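Local coordinates for unknown protein (Leishmania major, PDB 1R75), which is of unknown function but folds into an all-beta domain of two antiparallel sheets that belongs to the DUF1935 family, at residues His65-Phe70 against Leu102-Val107; Arg51-Tyr56 against Met114-Ser119; Phe22-Pro27 against Tyr56-Glu61. All blocks are in the same frame, centred on the assembly; numbering follows the deposited sequence.

Two antiparallel sheets make up this helix-free chain, and the three contacts sample both. Interaction 2 pairs strands 52-57 and 112-117 of the five-stranded sheet; interaction 1 pairs strands 62-71 and 100-107 of the four-stranded one. Their centres lie about 11 Å apart, and Phe55 and Phe115 of the first sheet pack on Val66, Val68 and Val105 of the second, so together they build the core between the sheets. Interaction 3, centred about 18 Å from interaction 2 and sharing Tyr56 with it, ties residues 22-27 to the end of strand 52-57; Asn57 ND2 probably bonds to Val107 O of interaction 1. Along the chain, interaction 3 closes before interaction 1 opens, interaction 2 spans interaction 1, and the segments of 2 and 3 alternate.

Interaction 1: residues His65-Phe70 against Leu102-Val107; sequences HVAVLF and LCEVDV
Leu102 lays its CD1 methyl against CG of Leu69 at 3.7 Å, the two side chains crossing at a slant, and the same methyl also reaches CB of Ala67. Cys103 pairs with Val68 through two backbone hydrogen bonds, N to O and O to N. Its side chain turns to the other face, where SG stands 3.9 Å from CE2 of the Phe70 ring, a sulfur-aromatic contact made at a slant. Glu104 sits opposite Ala67, CB to CB at 3.7 Å. With CG wedged between the backbone N and the carbonyl carbon (chi1 71°) and the chain extended beyond it, its OE1 arrives at the edge of the His65 imidazole, 2.9 Å from NE2. The bond is weak, bent to 130° at the hydrogen, and the carboxylate plane is turned 50° from the ring. Val105 is bonded both ways to Val66: Val66 N reaches Val105 O at 3.0 Å in a nearly straight line, and the CG1 methyls lie side by side. Asp106 faces His65 across a non-hydrogen-bonded pair. This regular antiparallel pairing gives the two faces different chemistry: Val68, Phe70, Cys103 and Val105 pack against Phe115 of strand 112-117, whereas the other face mixes Ala67, Leu69 and Leu102 with His65, Glu104 and Asp106, and there Glu104 sets one acceptor at NE2 of His65, though by a weak bond.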
loop_
_atom_site.group_PDB
_atom_site.type_symbol
_atom_site.label_atom_id
_atom_site.label_comp_id
_atom_site.label_asym_id
_atom_site.label_seq_id
_atom_site.Cartn_x
_atom_site.Cartn_y
_atom_site.Cartn_z
ATOM N N HIS A 65 -5.959 5.710 0.212
ATOM C CA HIS A 65 -6.334 4.687 1.194
ATOM C C HIS A 65 -6.457 3.386 0.454
ATOM O O HIS A 65 -7.164 3.326 -0.538
ATOM C CB HIS A 65 -7.696 5.001 1.827
ATOM C CG HIS A 65 -8.204 3.939 2.755
ATOM N ND1 HIS A 65 -9.349 3.210 2.503
ATOM C CD2 HIS A 65 -7.699 3.447 3.913
ATOM C CE1 HIS A 65 -9.518 2.317 3.458
ATOM N NE2 HIS A 65 -8.547 2.454 4.335
ATOM N N VAL A 66 -5.756 2.353 0.896
ATOM C CA VAL A 66 -5.753 1.085 0.191
ATOM C C VAL A 66 -6.140 -0.011 1.171
ATOM O O VAL A 66 -5.690 -0.024 2.315
ATOM C CB VAL A 66 -4.440 0.807 -0.566
ATOM C CG1 VAL A 66 -3.241 0.923 0.296
ATOM C CG2 VAL A 66 -4.467 -0.597 -1.309
ATOM N N ALA A 67 -7.076 -0.853 0.775
ATOM C CA ALA A 67 -7.372 -2.051 1.520
ATOM C C ALA A 67 -7.387 -3.256 0.603
ATOM O O ALA A 67 -7.970 -3.216 -0.492
ATOM C CB ALA A 67 -8.731 -1.977 2.221
ATOM N N VAL A 68 -6.804 -4.349 1.101
ATOM C CA VAL A 68 -6.608 -5.542 0.361
ATOM C C VAL A 68 -7.172 -6.690 1.189
ATOM O O VAL A 68 -6.967 -6.767 2.385
ATOM C CB VAL A 68 -5.136 -5.791 0.084
ATOM C CG1 VAL A 68 -4.932 -7.142 -0.581
ATOM C CG2 VAL A 68 -4.486 -4.648 -0.766
ATOM N N LEU A 69 -7.879 -7.572 0.535
ATOM C CA LEU A 69 -8.452 -8.748 1.144
ATOM C C LEU A 69 -7.654 -9.946 0.704
ATOM O O LEU A 69 -7.508 -10.183 -0.510
ATOM C CB LEU A 69 -9.828 -8.974 0.583
ATOM C CG LEU A 69 -10.993 -8.210 1.027
ATOM C CD1 LEU A 69 -12.059 -8.211 -0.154
ATOM C CD2 LEU A 69 -11.519 -8.865 2.372
ATOM N N PHE A 70 -7.159 -10.701 1.667
ATOM C CA PHE A 70 -6.314 -11.848 1.500
ATOM C C PHE A 70 -7.087 -13.121 1.864
ATOM O O PHE A 70 -7.972 -13.114 2.773
ATOM C CB PHE A 70 -5.068 -11.718 2.340
ATOM C CG PHE A 70 -4.172 -10.615 1.980
ATOM C CD1 PHE A 70 -3.088 -10.791 1.089
ATOM C CD2 PHE A 70 -4.262 -9.392 2.693
ATOM C CE1 PHE A 70 -2.237 -9.767 0.809
ATOM C CE2 PHE A 70 -3.363 -8.406 2.432
ATOM C CZ PHE A 70 -2.360 -8.573 1.524
ATOM N N LEU A 102 -8.527 -8.683 6.006
ATOM C CA LEU A 102 -8.541 -7.371 5.432
ATOM C C LEU A 102 -7.463 -6.543 6.065
ATOM O O LEU A 102 -7.393 -6.444 7.310
ATOM C CB LEU A 102 -9.908 -6.770 5.643
ATOM C CG LEU A 102 -10.159 -5.447 4.950
ATOM C CD1 LEU A 102 -10.200 -5.595 3.494
ATOM C CD2 LEU A 102 -11.510 -4.929 5.506
ATOM N N CYS A 103 -6.572 -6.013 5.237
ATOM C CA CYS A 103 -5.501 -5.115 5.648
ATOM C C CYS A 103 -5.541 -3.813 4.933
ATOM O O CYS A 103 -5.806 -3.740 3.733
ATOM C CB CYS A 103 -4.136 -5.698 5.390
ATOM S SG CYS A 103 -3.756 -7.253 6.172
ATOM N N GLU A 104 -5.355 -2.726 5.679
ATOM C CA GLU A 104 -5.576 -1.427 5.106
ATOM C C GLU A 104 -4.606 -0.419 5.675
ATOM O O GLU A 104 -4.224 -0.531 6.885
ATOM C CB GLU A 104 -6.997 -0.993 5.320
ATOM C CG GLU A 104 -7.369 -0.644 6.685
ATOM C CD GLU A 104 -8.899 -0.303 6.824
ATOM O OE1 GLU A 104 -9.550 0.190 5.862
ATOM O OE2 GLU A 104 -9.447 -0.502 7.938
ATOM N N VAL A 105 -4.247 0.579 4.860
ATOM C CA VAL A 105 -3.310 1.607 5.282
ATOM C C VAL A 105 -3.623 2.869 4.458
ATOM O O VAL A 105 -4.145 2.804 3.341
ATOM C CB VAL A 105 -1.799 1.142 5.119
ATOM C CG1 VAL A 105 -1.397 1.092 3.663
ATOM C CG2 VAL A 105 -0.850 1.951 6.021
ATOM N N ASP A 106 -3.308 4.015 5.030
ATOM C CA ASP A 106 -3.266 5.257 4.245
ATOM C C ASP A 106 -1.855 5.657 3.879
ATOM O O ASP A 106 -0.988 5.534 4.690
ATOM C CB ASP A 106 -3.901 6.370 5.076
ATOM C CG ASP A 106 -5.330 6.074 5.415
ATOM O OD1 ASP A 106 -6.079 5.571 4.535
ATOM O OD2 ASP A 106 -5.816 6.291 6.558
ATOM N N VAL A 107 -1.628 6.179 2.667
ATOM C CA VAL A 107 -0.321 6.445 2.204
ATOM C C VAL A 107 -0.290 7.944 1.767
ATOM O O VAL A 107 -0.971 8.349 0.803
ATOM C CB VAL A 107 0.053 5.605 1.015
ATOM C CG1 VAL A 107 1.529 5.759 0.670
ATOM C CG2 VAL A 107 -0.312 4.161 1.231
#

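Interaction 2: residues Arg51-Tyr56 against Met114-Ser119; sequences RRWAFY and MFVEGS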
loop_
_atom_site.group_PDB
_atom_site.type_symbol
_atom_site.label_atom_id
_atom_site.label_comp_id
_atom_site.label_asym_id
_atom_site.label_seq_id
_atom_site.Cartn_x
_atom_site.Cartn_y
_atom_site.Cartn_z
ATOM N N ARG A 51 9.919 -11.264 1.974
ATOM C CA ARG A 51 8.514 -11.659 1.881
ATOM C C ARG A 51 7.555 -10.518 2.367
ATOM O O ARG A 51 6.672 -10.737 3.178
ATOM C CB ARG A 51 8.254 -12.959 2.585
ATOM C CG ARG A 51 8.817 -14.159 1.762
ATOM C CD ARG A 51 8.726 -15.553 2.429
ATOM N NE ARG A 51 7.455 -15.877 3.092
ATOM C CZ ARG A 51 7.335 -16.111 4.412
ATOM N NH1 ARG A 51 8.386 -15.996 5.237
ATOM N NH2 ARG A 51 6.155 -16.425 4.937
ATOM N N ARG A 52 7.757 -9.371 1.793
ATOM C CA ARG A 52 7.189 -8.120 2.292
ATOM C C ARG A 52 6.642 -7.281 1.170
ATOM O O ARG A 52 7.233 -7.176 0.072
ATOM C CB ARG A 52 8.333 -7.401 2.918
ATOM C CG ARG A 52 8.095 -6.180 3.607
ATOM C CD ARG A 52 9.416 -5.855 4.455
ATOM N NE ARG A 52 10.524 -5.357 3.621
ATOM C CZ ARG A 52 11.808 -5.392 3.969
ATOM N NH1 ARG A 52 12.209 -5.898 5.174
ATOM N NH2 ARG A 52 12.696 -4.893 3.154
ATOM N N TRP A 53 5.535 -6.611 1.458
ATOM C CA TRP A 53 4.984 -5.609 0.564
ATOM C C TRP A 53 4.932 -4.251 1.220
ATOM O O TRP A 53 4.631 -4.152 2.437
ATOM C CB TRP A 53 3.572 -5.935 0.255
ATOM C CG TRP A 53 3.262 -7.059 -0.608
ATOM C CD1 TRP A 53 4.074 -8.033 -1.095
ATOM C CD2 TRP A 53 1.943 -7.340 -1.109
ATOM N NE1 TRP A 53 3.336 -8.934 -1.869
ATOM C CE2 TRP A 53 2.017 -8.537 -1.863
ATOM C CE3 TRP A 53 0.702 -6.716 -0.959
ATOM C CZ2 TRP A 53 0.870 -9.086 -2.502
ATOM C CZ3 TRP A 53 -0.434 -7.257 -1.648
ATOM C CH2 TRP A 53 -0.337 -8.417 -2.339
ATOM N N ALA A 54 5.161 -3.257 0.414
ATOM C CA ALA A 54 5.022 -1.882 0.732
ATOM C C ALA A 54 4.333 -1.135 -0.407
ATOM O O ALA A 54 4.273 -1.634 -1.516
ATOM C CB ALA A 54 6.364 -1.280 0.992
ATOM N N PHE A 55 3.773 0.032 -0.086
ATOM C CA PHE A 55 3.179 0.942 -1.062
ATOM C C PHE A 55 3.910 2.271 -1.048
ATOM O O PHE A 55 4.310 2.800 0.019
ATOM C CB PHE A 55 1.699 1.180 -0.718
ATOM C CG PHE A 55 0.857 0.017 -0.974
ATOM C CD1 PHE A 55 0.632 -0.423 -2.263
ATOM C CD2 PHE A 55 0.260 -0.659 0.085
ATOM C CE1 PHE A 55 -0.245 -1.567 -2.496
ATOM C CE2 PHE A 55 -0.587 -1.743 -0.130
ATOM C CZ PHE A 55 -0.793 -2.227 -1.441
ATOM N N TYR A 56 4.101 2.807 -2.233
ATOM C CA TYR A 56 4.693 4.119 -2.426
ATOM C C TYR A 56 3.700 4.986 -3.209
ATOM O O TYR A 56 3.142 4.530 -4.204
ATOM C CB TYR A 56 6.070 3.997 -3.138
ATOM C CG TYR A 56 6.572 5.318 -3.632
ATOM C CD1 TYR A 56 6.968 6.306 -2.727
ATOM C CD2 TYR A 56 6.612 5.610 -4.978
ATOM C CE1 TYR A 56 7.355 7.564 -3.162
ATOM C CE2 TYR A 56 6.998 6.867 -5.432
ATOM C CZ TYR A 56 7.400 7.804 -4.530
ATOM O OH TYR A 56 7.778 9.028 -4.935
ATOM N N MET A 114 5.085 0.434 4.763
ATOM C CA MET A 114 5.107 -1.036 4.906
ATOM C C MET A 114 3.651 -1.520 5.132
ATOM O O MET A 114 2.863 -0.891 5.816
ATOM C CB MET A 114 5.991 -1.419 6.119
ATOM C CG MET A 114 7.420 -1.038 5.899
ATOM S SD MET A 114 8.116 -2.051 4.475
ATOM C CE MET A 114 8.666 -0.735 3.940
ATOM N N PHE A 115 3.316 -2.626 4.490
ATOM C CA PHE A 115 1.990 -3.130 4.471
ATOM C C PHE A 115 1.851 -4.465 5.141
ATOM O O PHE A 115 1.167 -4.601 6.237
ATOM C CB PHE A 115 1.548 -3.126 3.015
ATOM C CG PHE A 115 0.077 -3.422 2.837
ATOM C CD1 PHE A 115 -0.857 -2.685 3.511
ATOM C CD2 PHE A 115 -0.369 -4.457 1.947
ATOM C CE1 PHE A 115 -2.235 -2.929 3.325
ATOM C CE2 PHE A 115 -1.732 -4.728 1.837
ATOM C CZ PHE A 115 -2.648 -3.931 2.504
ATOM N N VAL A 116 2.390 -5.553 4.528
ATOM C CA VAL A 116 2.267 -6.898 5.092
ATOM C C VAL A 116 3.533 -7.677 4.875
ATOM O O VAL A 116 4.367 -7.389 4.023
ATOM C CB VAL A 116 1.080 -7.725 4.496
ATOM C CG1 VAL A 116 -0.149 -7.082 4.777
ATOM C CG2 VAL A 116 1.252 -7.917 2.988
ATOM N N GLU A 117 3.706 -8.677 5.669
ATOM C CA GLU A 117 4.842 -9.563 5.489
ATOM C C GLU A 117 4.399 -10.986 5.715
ATOM O O GLU A 117 3.635 -11.277 6.635
ATOM C CB GLU A 117 5.895 -9.149 6.538
ATOM C CG GLU A 117 7.144 -9.974 6.529
ATOM C CD GLU A 117 8.372 -9.231 7.135
ATOM O OE1 GLU A 117 8.517 -8.000 6.905
ATOM O OE2 GLU A 117 9.181 -9.920 7.800
ATOM N N GLY A 118 4.867 -11.884 4.855
ATOM C CA GLY A 118 4.611 -13.295 5.014
ATOM C C GLY A 118 4.228 -13.916 3.670
ATOM O O GLY A 118 4.645 -13.439 2.657
ATOM N N SER A 119 3.407 -14.937 3.689
ATOM C CA SER A 119 3.095 -15.688 2.487
ATOM C C SER A 119 1.725 -15.362 1.996
ATOM O O SER A 119 0.742 -15.606 2.643
ATOM C CB SER A 119 3.345 -17.181 2.696
ATOM O OG SER A 119 2.516 -17.706 3.710
#
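A classic beta bulge interrupts the antiparallel pairing of strands 52-57 and 112-117 where Phe115 and Val116 both face Trp53. Trp53 O takes the N-H of Phe115 at 2.9 Å and, more weakly, that of Val116, while Trp53 N gives a nearly straight bond to Val116 O. The extra residue shifts the register by one, leaving Ala54 opposite Met114, whose CE methyl meets Ala54 CB at 3.8 Å. It also turns the Phe115 side chain inward. With CG anti to the backbone N (chi1 -171°), its ring presents one face to the edge of Phe55: CE2 of Phe55 stands 3.4 Å above the ring centre, and the planes are 62° apart, a T-shaped stack. Val116 CG1 lies over the opposite face, toward its rim, and Trp53 CE3 approaches the ring edge. These rings belong to the core between the two sheets, where Phe115 also touches Cys103 and Val105 of strand 100-107. On the face of Ala54 and Met114, Arg52 and Glu117 run side by side, their charged ends too far apart for a salt bridge. Where the chain turns a corner at Gly118, its N donates to Arg51 O at 2.7 Å, and Gly118 CA lies over one face of the Arg51 guanidinium.

Interaction 3: residues Phe22-Pro27 against Tyr56-Glu61; sequences FKNGKP and YNDSKE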
loop_
_atom_site.group_PDB
_atom_site.type_symbol
_atom_site.label_atom_id
_atom_site.label_comp_id
_atom_site.label_asym_id
_atom_site.label_seq_id
_atom_site.Cartn_x
_atom_site.Cartn_y
_atom_site.Cartn_z
ATOM N N PHE A 22 9.655 7.045 -11.438
ATOM C CA PHE A 22 9.007 7.900 -10.469
ATOM C C PHE A 22 9.219 9.355 -10.850
ATOM O O PHE A 22 10.341 9.762 -11.168
ATOM C CB PHE A 22 9.557 7.613 -9.067
ATOM C CG PHE A 22 9.453 6.168 -8.669
ATOM C CD1 PHE A 22 8.222 5.528 -8.679
ATOM C CD2 PHE A 22 10.578 5.456 -8.270
ATOM C CE1 PHE A 22 8.104 4.182 -8.307
ATOM C CE2 PHE A 22 10.485 4.128 -7.925
ATOM C CZ PHE A 22 9.220 3.485 -7.923
ATOM N N LYS A 23 8.139 10.129 -10.838
ATOM C CA LYS A 23 8.196 11.556 -11.141
ATOM C C LYS A 23 8.618 12.417 -9.947
ATOM O O LYS A 23 9.429 13.336 -10.104
ATOM C CB LYS A 23 6.848 12.053 -11.692
ATOM C CG LYS A 23 6.296 11.225 -12.872
ATOM C CD LYS A 23 5.421 12.032 -13.894
ATOM C CE LYS A 23 5.580 11.445 -15.342
ATOM N NZ LYS A 23 4.451 11.771 -16.258
ATOM N N ASN A 24 8.095 12.142 -8.755
ATOM C CA ASN A 24 8.204 13.099 -7.662
ATOM C C ASN A 24 9.000 12.718 -6.413
ATOM O O ASN A 24 9.105 13.493 -5.459
ATOM C CB ASN A 24 6.783 13.466 -7.254
ATOM C CG ASN A 24 6.028 14.023 -8.397
ATOM O OD1 ASN A 24 6.593 14.827 -9.158
ATOM N ND2 ASN A 24 4.784 13.601 -8.583
ATOM N N GLY A 25 9.548 11.531 -6.395
ATOM C CA GLY A 25 10.183 11.058 -5.199
ATOM C C GLY A 25 10.566 9.630 -5.421
ATOM O O GLY A 25 10.517 9.159 -6.519
ATOM N N LYS A 26 10.993 8.953 -4.360
ATOM C CA LYS A 26 11.276 7.538 -4.454
ATOM C C LYS A 26 10.866 6.824 -3.176
ATOM O O LYS A 26 10.913 7.391 -2.115
ATOM C CB LYS A 26 12.755 7.276 -4.702
ATOM C CG LYS A 26 13.673 8.042 -3.842
ATOM C CD LYS A 26 15.124 7.716 -4.209
ATOM C CE LYS A 26 16.091 8.291 -3.178
ATOM N NZ LYS A 26 17.340 7.472 -3.103
ATOM N N PRO A 27 10.553 5.542 -3.316
ATOM C CA PRO A 27 10.311 4.679 -2.164
ATOM C C PRO A 27 11.519 4.596 -1.252
ATOM O O PRO A 27 12.663 4.854 -1.694
ATOM C CB PRO A 27 10.056 3.324 -2.793
ATOM C CG PRO A 27 9.759 3.560 -4.170
ATOM C CD PRO A 27 10.523 4.783 -4.582
ATOM N N TYR A 56 4.101 2.807 -2.233
ATOM C CA TYR A 56 4.693 4.119 -2.426
ATOM C C TYR A 56 3.700 4.986 -3.209
ATOM O O TYR A 56 3.142 4.530 -4.204
ATOM C CB TYR A 56 6.070 3.997 -3.138
ATOM C CG TYR A 56 6.572 5.318 -3.632
ATOM C CD1 TYR A 56 6.968 6.306 -2.727
ATOM C CD2 TYR A 56 6.612 5.610 -4.978
ATOM C CE1 TYR A 56 7.355 7.564 -3.162
ATOM C CE2 TYR A 56 6.998 6.867 -5.432
ATOM C CZ TYR A 56 7.400 7.804 -4.530
ATOM O OH TYR A 56 7.778 9.028 -4.935
ATOM N N ASN A 57 3.462 6.195 -2.730
ATOM C CA ASN A 57 2.553 7.148 -3.330
ATOM C C ASN A 57 3.464 8.224 -4.005
ATOM O O ASN A 57 4.169 8.969 -3.314
ATOM C CB ASN A 57 1.635 7.670 -2.233
ATOM C CG ASN A 57 0.719 8.843 -2.704
ATOM O OD1 ASN A 57 0.799 9.341 -3.849
ATOM N ND2 ASN A 57 -0.129 9.274 -1.809
ATOM N N ASP A 58 3.501 8.209 -5.354
ATOM C CA ASP A 58 4.272 9.180 -6.145
ATOM C C ASP A 58 3.513 10.516 -6.457
ATOM O O ASP A 58 3.987 11.355 -7.211
ATOM C CB ASP A 58 4.720 8.495 -7.426
ATOM C CG ASP A 58 5.858 9.222 -8.122
ATOM O OD1 ASP A 58 6.813 9.693 -7.450
ATOM O OD2 ASP A 58 5.836 9.336 -9.354
ATOM N N SER A 59 2.359 10.717 -5.855
ATOM C CA SER A 59 1.698 11.987 -5.911
ATOM C C SER A 59 2.255 12.982 -4.931
ATOM O O SER A 59 2.564 12.650 -3.816
ATOM C CB SER A 59 0.210 11.830 -5.608
ATOM O OG SER A 59 -0.394 13.081 -5.789
ATOM N N LYS A 60 2.274 14.254 -5.303
ATOM C CA LYS A 60 2.606 15.320 -4.348
ATOM C C LYS A 60 1.409 15.745 -3.572
ATOM O O LYS A 60 1.569 16.358 -2.524
ATOM C CB LYS A 60 3.153 16.596 -5.074
ATOM C CG LYS A 60 4.397 16.340 -5.906
ATOM C CD LYS A 60 4.926 17.682 -6.540
ATOM C CE LYS A 60 5.099 17.603 -8.048
ATOM N NZ LYS A 60 3.851 17.299 -8.831
ATOM N N GLU A 61 0.218 15.467 -4.095
ATOM C CA GLU A 61 -1.014 16.116 -3.626
ATOM C C GLU A 61 -2.105 15.241 -3.065
ATOM O O GLU A 61 -3.114 15.798 -2.531
ATOM C CB GLU A 61 -1.697 16.940 -4.770
ATOM C CG GLU A 61 -0.937 17.168 -6.081
ATOM C CD GLU A 61 -1.509 18.363 -6.900
ATOM O OE1 GLU A 61 -2.775 18.549 -6.957
ATOM O OE2 GLU A 61 -0.699 19.139 -7.496
#
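The carboxylate of Asp58 is gripped by two successive backbone N-H groups of residues 22-27. Lys23 N donates to OD2 at 2.9 Å on its syn lone pair, and Asn24 N reaches OD1 at 3.1 Å, also from the syn side but 27° out of the carboxylate plane. OD1 is also near the hydroxyl of Tyr56, whose position is less certain. A chi1 of -162° swings the carboxylate away from the Asp58 nitrogen and across to the turning chain. Asn24 returns the hold: its ND2 gives a bond to the carbonyl oxygen Asp58 O at 2.7 Å, with that oxygen close to the amide plane. The Asp58 side chain thus holds the backbone of Lys23 and Asn24, while the Asn24 side chain holds the Asp58 backbone. The bent Lys60 chain crosses the Asn24 side chain at about a right angle, CE 3.3 Å from Asn24 OD1. The apolar half centres on the Tyr56 ring. Pro27 covers one face, with CD 4.0 Å from the ring centroid and almost on its normal, a CH-pi contact. The edge of Tyr56 points at the face of Phe22 in a T-shaped stack, planes 74° apart. Beyond this contact, Phe22 also stacks edge-to-face on Tyr43, and Pro27 touches Ile45 and Thr112, so residues 22-27 pack against strands 42-47, 52-57 and 112-117 of the five-stranded sheet.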